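Transcriptional regulator, MerR family (PDB 3GPV) probably binds DNA as a dimeric transcription factor of the MerR family, regulating gene expression. Local coordinates at residues L69-F82 with R96-L110. Numbering follows the deposited sequence.
Sequences LKNTGMPIQKIKQF and RLKLMKQQEANVLQL
The amide of Q103 reaches T72 and makes the polar link between the segments: NE2 donates to T72 OG1 at 2.9 Å, the hydroxyl lying close to the amide plane, and more weakly to T72 O at 3.3 Å. A bend at chi2 (58°) turns the glutamine's long arm to this spot. T72 OG1 also bonds to C68 O, so threonine suits a place where a buried hydroxyl meets a helix end. T72 CB rests 3.7 Å from V107 CG2. G73, with positive phi, closes helix 57-70 in a Schellman motif; a CB there would jam against the preceding carbonyl O, which calls for glycine. P75 takes the N-cap position of the next helix, whose 76-82 part runs roughly antiparallel to helix 96-110, their directions 144° apart. In MerR-family proteins such a long C-terminal helix joins the winged-helix DNA-binding domain to its dimer partner; here I121 of the second subunit packs on L69, and Y128 of that subunit on F82. The flexible selenomethionine M74 ends in a methyl, CE, pressed tightly against L99 CD2 (3.5 Å), while L99 CD1 meets F82 CB. M100, also a selenomethionine, sets CE 3.5 Å from L69 CD2 and SE obliquely to the F82 ring, 5.4 Å from its centroid, a Met-aromatic contact.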
# COMPACT_ATOMS: atom_id res chain seq x y z
N LEU B 69 -5.15 -4.42 -9.87
CA LEU B 69 -4.10 -3.48 -10.22
C LEU B 69 -4.01 -2.32 -9.23
O LEU B 69 -2.92 -1.85 -8.91
CB LEU B 69 -4.35 -2.94 -11.64
CG LEU B 69 -4.29 -4.00 -12.74
CD1 LEU B 69 -4.72 -3.41 -14.07
CD2 LEU B 69 -2.89 -4.53 -12.83
N LYS B 70 -5.16 -1.88 -8.73
CA LYS B 70 -5.17 -0.79 -7.77
C LYS B 70 -4.65 -1.25 -6.42
O LYS B 70 -3.92 -0.53 -5.75
CB LYS B 70 -6.59 -0.22 -7.64
CG LYS B 70 -6.83 0.69 -6.44
CD LYS B 70 -7.19 -0.13 -5.21
CE LYS B 70 -7.61 0.73 -4.03
NZ LYS B 70 -8.07 -0.13 -2.89
N ASN B 71 -5.01 -2.47 -6.03
CA ASN B 71 -4.57 -3.00 -4.75
C ASN B 71 -3.09 -3.39 -4.75
O ASN B 71 -2.54 -3.75 -3.71
CB ASN B 71 -5.43 -4.20 -4.36
CG ASN B 71 -6.81 -3.79 -3.88
OD1 ASN B 71 -7.74 -4.59 -3.89
ND2 ASN B 71 -6.94 -2.55 -3.44
N THR B 72 -2.46 -3.34 -5.92
CA THR B 72 -1.05 -3.66 -6.02
C THR B 72 -0.24 -2.42 -6.34
O THR B 72 0.92 -2.50 -6.74
CB THR B 72 -0.76 -4.77 -7.06
OG1 THR B 72 -1.46 -4.51 -8.28
CG2 THR B 72 -1.19 -6.12 -6.52
N GLY B 73 -0.88 -1.26 -6.16
CA GLY B 73 -0.21 0.00 -6.37
C GLY B 73 -0.09 0.61 -7.75
O GLY B 73 0.67 1.57 -7.92
N MSE B 74 -0.81 0.09 -8.75
CA MSE B 74 -0.69 0.70 -10.07
C MSE B 74 -1.36 2.05 -10.06
O MSE B 74 -2.46 2.19 -9.55
CB MSE B 74 -1.30 -0.16 -11.19
CG MSE B 74 -1.09 0.52 -12.54
SE MSE B 74 -1.80 -0.55 -13.97
CE MSE B 74 -0.55 -2.03 -13.93
N PRO B 75 -0.68 3.08 -10.58
CA PRO B 75 -1.22 4.44 -10.63
C PRO B 75 -2.56 4.43 -11.37
O PRO B 75 -2.74 3.66 -12.31
CB PRO B 75 -0.15 5.21 -11.37
CG PRO B 75 1.10 4.51 -10.91
CD PRO B 75 0.73 3.06 -11.01
N ILE B 76 -3.48 5.27 -10.94
CA ILE B 76 -4.80 5.35 -11.54
C ILE B 76 -4.75 5.64 -13.05
O ILE B 76 -5.54 5.10 -13.81
CB ILE B 76 -5.66 6.44 -10.88
CG1 ILE B 76 -5.73 6.23 -9.36
CG2 ILE B 76 -7.05 6.42 -11.46
CD1 ILE B 76 -4.48 6.66 -8.59
N GLN B 77 -3.81 6.49 -13.47
CA GLN B 77 -3.70 6.85 -14.87
C GLN B 77 -3.32 5.67 -15.76
O GLN B 77 -3.78 5.56 -16.89
CB GLN B 77 -2.70 7.99 -15.05
CG GLN B 77 -1.23 7.61 -14.91
CD GLN B 77 -0.44 7.83 -16.20
OE1 GLN B 77 -0.40 8.94 -16.73
NE2 GLN B 77 0.18 6.76 -16.70
N LYS B 78 -2.47 4.79 -15.23
CA LYS B 78 -2.04 3.62 -15.99
C LYS B 78 -3.16 2.59 -16.03
O LYS B 78 -3.32 1.88 -17.02
CB LYS B 78 -0.79 3.01 -15.35
CG LYS B 78 0.43 3.93 -15.43
CD LYS B 78 1.63 3.34 -14.70
CE LYS B 78 2.81 4.29 -14.73
NZ LYS B 78 3.97 3.76 -13.97
N ILE B 79 -3.94 2.51 -14.97
CA ILE B 79 -5.05 1.57 -14.94
C ILE B 79 -6.06 1.99 -16.01
O ILE B 79 -6.63 1.15 -16.70
CB ILE B 79 -5.73 1.55 -13.57
CG1 ILE B 79 -4.74 1.09 -12.50
CG2 ILE B 79 -6.91 0.61 -13.60
CD1 ILE B 79 -5.21 1.31 -11.08
N LYS B 80 -6.27 3.29 -16.13
CA LYS B 80 -7.22 3.80 -17.12
C LYS B 80 -6.67 3.52 -18.51
O LYS B 80 -7.42 3.19 -19.43
CB LYS B 80 -7.44 5.31 -16.94
CG LYS B 80 -8.45 5.90 -17.91
CD LYS B 80 -8.84 7.32 -17.53
CE LYS B 80 -7.64 8.27 -17.52
NZ LYS B 80 -8.02 9.67 -17.12
N GLN B 81 -5.35 3.63 -18.64
CA GLN B 81 -4.68 3.38 -19.91
C GLN B 81 -4.87 1.92 -20.28
O GLN B 81 -5.01 1.57 -21.46
CB GLN B 81 -3.20 3.70 -19.77
CG GLN B 81 -2.43 3.65 -21.06
CD GLN B 81 -1.09 4.35 -20.95
OE1 GLN B 81 -0.24 3.97 -20.14
NE2 GLN B 81 -0.89 5.38 -21.76
N PHE B 82 -4.88 1.07 -19.26
CA PHE B 82 -5.07 -0.37 -19.46
C PHE B 82 -6.49 -0.62 -19.97
O PHE B 82 -6.71 -1.44 -20.87
CB PHE B 82 -4.87 -1.12 -18.14
CG PHE B 82 -5.35 -2.54 -18.18
CD1 PHE B 82 -4.64 -3.51 -18.87
CD2 PHE B 82 -6.53 -2.90 -17.54
CE1 PHE B 82 -5.09 -4.82 -18.94
CE2 PHE B 82 -7.00 -4.21 -17.61
CZ PHE B 82 -6.27 -5.17 -18.31
N ARG B 96 -0.82 -4.11 -23.73
CA ARG B 96 -1.39 -4.68 -22.53
C ARG B 96 -0.54 -5.79 -21.95
O ARG B 96 -0.37 -5.87 -20.74
CB ARG B 96 -2.81 -5.19 -22.81
CG ARG B 96 -3.83 -4.07 -22.94
CD ARG B 96 -5.21 -4.62 -23.29
NE ARG B 96 -5.30 -4.95 -24.71
CZ ARG B 96 -5.86 -6.06 -25.18
NH1 ARG B 96 -6.38 -6.95 -24.34
NH2 ARG B 96 -5.91 -6.28 -26.48
N LEU B 97 0.00 -6.64 -22.81
CA LEU B 97 0.85 -7.74 -22.36
C LEU B 97 2.06 -7.15 -21.65
O LEU B 97 2.47 -7.62 -20.59
CB LEU B 97 1.32 -8.59 -23.55
CG LEU B 97 2.38 -9.66 -23.25
CD1 LEU B 97 1.85 -10.65 -22.23
CD2 LEU B 97 2.76 -10.39 -24.53
N LYS B 98 2.61 -6.10 -22.24
CA LYS B 98 3.76 -5.44 -21.65
C LYS B 98 3.43 -4.85 -20.27
O LYS B 98 4.18 -5.05 -19.32
CB LYS B 98 4.28 -4.35 -22.59
CG LYS B 98 5.42 -3.48 -22.03
CD LYS B 98 6.54 -4.30 -21.38
CE LYS B 98 7.16 -5.29 -22.35
NZ LYS B 98 8.31 -6.00 -21.72
N LEU B 99 2.30 -4.14 -20.17
CA LEU B 99 1.87 -3.52 -18.92
C LEU B 99 1.74 -4.54 -17.79
O LEU B 99 2.17 -4.30 -16.67
CB LEU B 99 0.53 -2.80 -19.10
CG LEU B 99 0.37 -1.45 -18.39
CD1 LEU B 99 -1.10 -1.10 -18.31
CD2 LEU B 99 0.97 -1.51 -16.99
N MSE B 100 1.16 -5.69 -18.10
CA MSE B 100 0.98 -6.73 -17.11
C MSE B 100 2.32 -7.29 -16.67
O MSE B 100 2.53 -7.51 -15.49
CB MSE B 100 0.10 -7.87 -17.65
CG MSE B 100 -1.36 -7.51 -17.75
SE MSE B 100 -2.16 -7.09 -16.01
CE MSE B 100 -2.22 -5.18 -16.23
N LYS B 101 3.22 -7.49 -17.64
CA LYS B 101 4.52 -8.04 -17.32
C LYS B 101 5.26 -7.10 -16.39
O LYS B 101 5.92 -7.54 -15.46
CB LYS B 101 5.32 -8.32 -18.60
CG LYS B 101 4.77 -9.53 -19.38
CD LYS B 101 5.60 -9.85 -20.61
CE LYS B 101 6.98 -10.36 -20.24
NZ LYS B 101 7.81 -10.68 -21.44
N GLN B 102 5.14 -5.80 -16.61
CA GLN B 102 5.82 -4.86 -15.73
C GLN B 102 5.18 -4.92 -14.34
O GLN B 102 5.87 -4.91 -13.31
CB GLN B 102 5.75 -3.44 -16.29
CG GLN B 102 6.37 -3.31 -17.67
CD GLN B 102 6.33 -1.89 -18.20
OE1 GLN B 102 5.28 -1.25 -18.20
NE2 GLN B 102 7.47 -1.39 -18.66
N GLN B 103 3.86 -4.98 -14.30
CA GLN B 103 3.17 -5.04 -13.01
C GLN B 103 3.57 -6.30 -12.25
O GLN B 103 3.77 -6.27 -11.04
CB GLN B 103 1.65 -5.00 -13.21
CG GLN B 103 0.87 -4.86 -11.91
CD GLN B 103 1.24 -3.62 -11.11
OE1 GLN B 103 1.96 -2.75 -11.59
NE2 GLN B 103 0.74 -3.53 -9.89
N GLU B 104 3.68 -7.42 -12.96
CA GLU B 104 4.09 -8.66 -12.32
C GLU B 104 5.44 -8.40 -11.65
O GLU B 104 5.64 -8.71 -10.48
CB GLU B 104 4.20 -9.77 -13.36
CG GLU B 104 5.01 -10.98 -12.90
CD GLU B 104 5.24 -11.98 -14.00
OE1 GLU B 104 5.44 -11.55 -15.16
OE2 GLU B 104 5.24 -13.20 -13.69
N ALA B 105 6.37 -7.83 -12.41
CA ALA B 105 7.68 -7.53 -11.86
C ALA B 105 7.51 -6.65 -10.61
O ALA B 105 8.12 -6.91 -9.56
CB ALA B 105 8.55 -6.83 -12.94
N ASN B 106 6.67 -5.63 -10.70
CA ASN B 106 6.43 -4.75 -9.56
C ASN B 106 5.82 -5.51 -8.36
O ASN B 106 6.19 -5.30 -7.21
CB ASN B 106 5.49 -3.61 -9.95
CG ASN B 106 6.18 -2.54 -10.77
OD1 ASN B 106 7.34 -2.21 -10.52
ND2 ASN B 106 5.47 -1.98 -11.74
N VAL B 107 4.88 -6.40 -8.64
CA VAL B 107 4.26 -7.12 -7.55
C VAL B 107 5.26 -8.08 -6.90
O VAL B 107 5.25 -8.25 -5.70
CB VAL B 107 2.99 -7.86 -8.02
CG1 VAL B 107 2.38 -8.63 -6.86
CG2 VAL B 107 1.98 -6.85 -8.53
N LEU B 108 6.14 -8.68 -7.69
CA LEU B 108 7.15 -9.57 -7.11
C LEU B 108 8.01 -8.77 -6.13
O LEU B 108 8.34 -9.23 -5.04
CB LEU B 108 8.05 -10.17 -8.19
CG LEU B 108 7.77 -11.52 -8.87
CD1 LEU B 108 6.82 -12.37 -8.05
CD2 LEU B 108 7.24 -11.27 -10.26
N GLN B 109 8.41 -7.57 -6.55
CA GLN B 109 9.23 -6.71 -5.68
C GLN B 109 8.45 -6.35 -4.42
O GLN B 109 9.00 -6.31 -3.31
CB GLN B 109 9.63 -5.43 -6.40
CG GLN B 109 10.59 -4.56 -5.58
CD GLN B 109 11.92 -5.27 -5.34
OE1 GLN B 109 12.58 -5.70 -6.28
NE2 GLN B 109 12.31 -5.41 -4.07
N LEU B 110 7.17 -6.05 -4.60
CA LEU B 110 6.29 -5.69 -3.50
C LEU B 110 6.24 -6.80 -2.46
O LEU B 110 6.31 -6.53 -1.27
CB LEU B 110 4.88 -5.40 -4.03
CG LEU B 110 3.77 -5.14 -3.00
CD1 LEU B 110 4.13 -3.94 -2.12
CD2 LEU B 110 2.44 -4.90 -3.72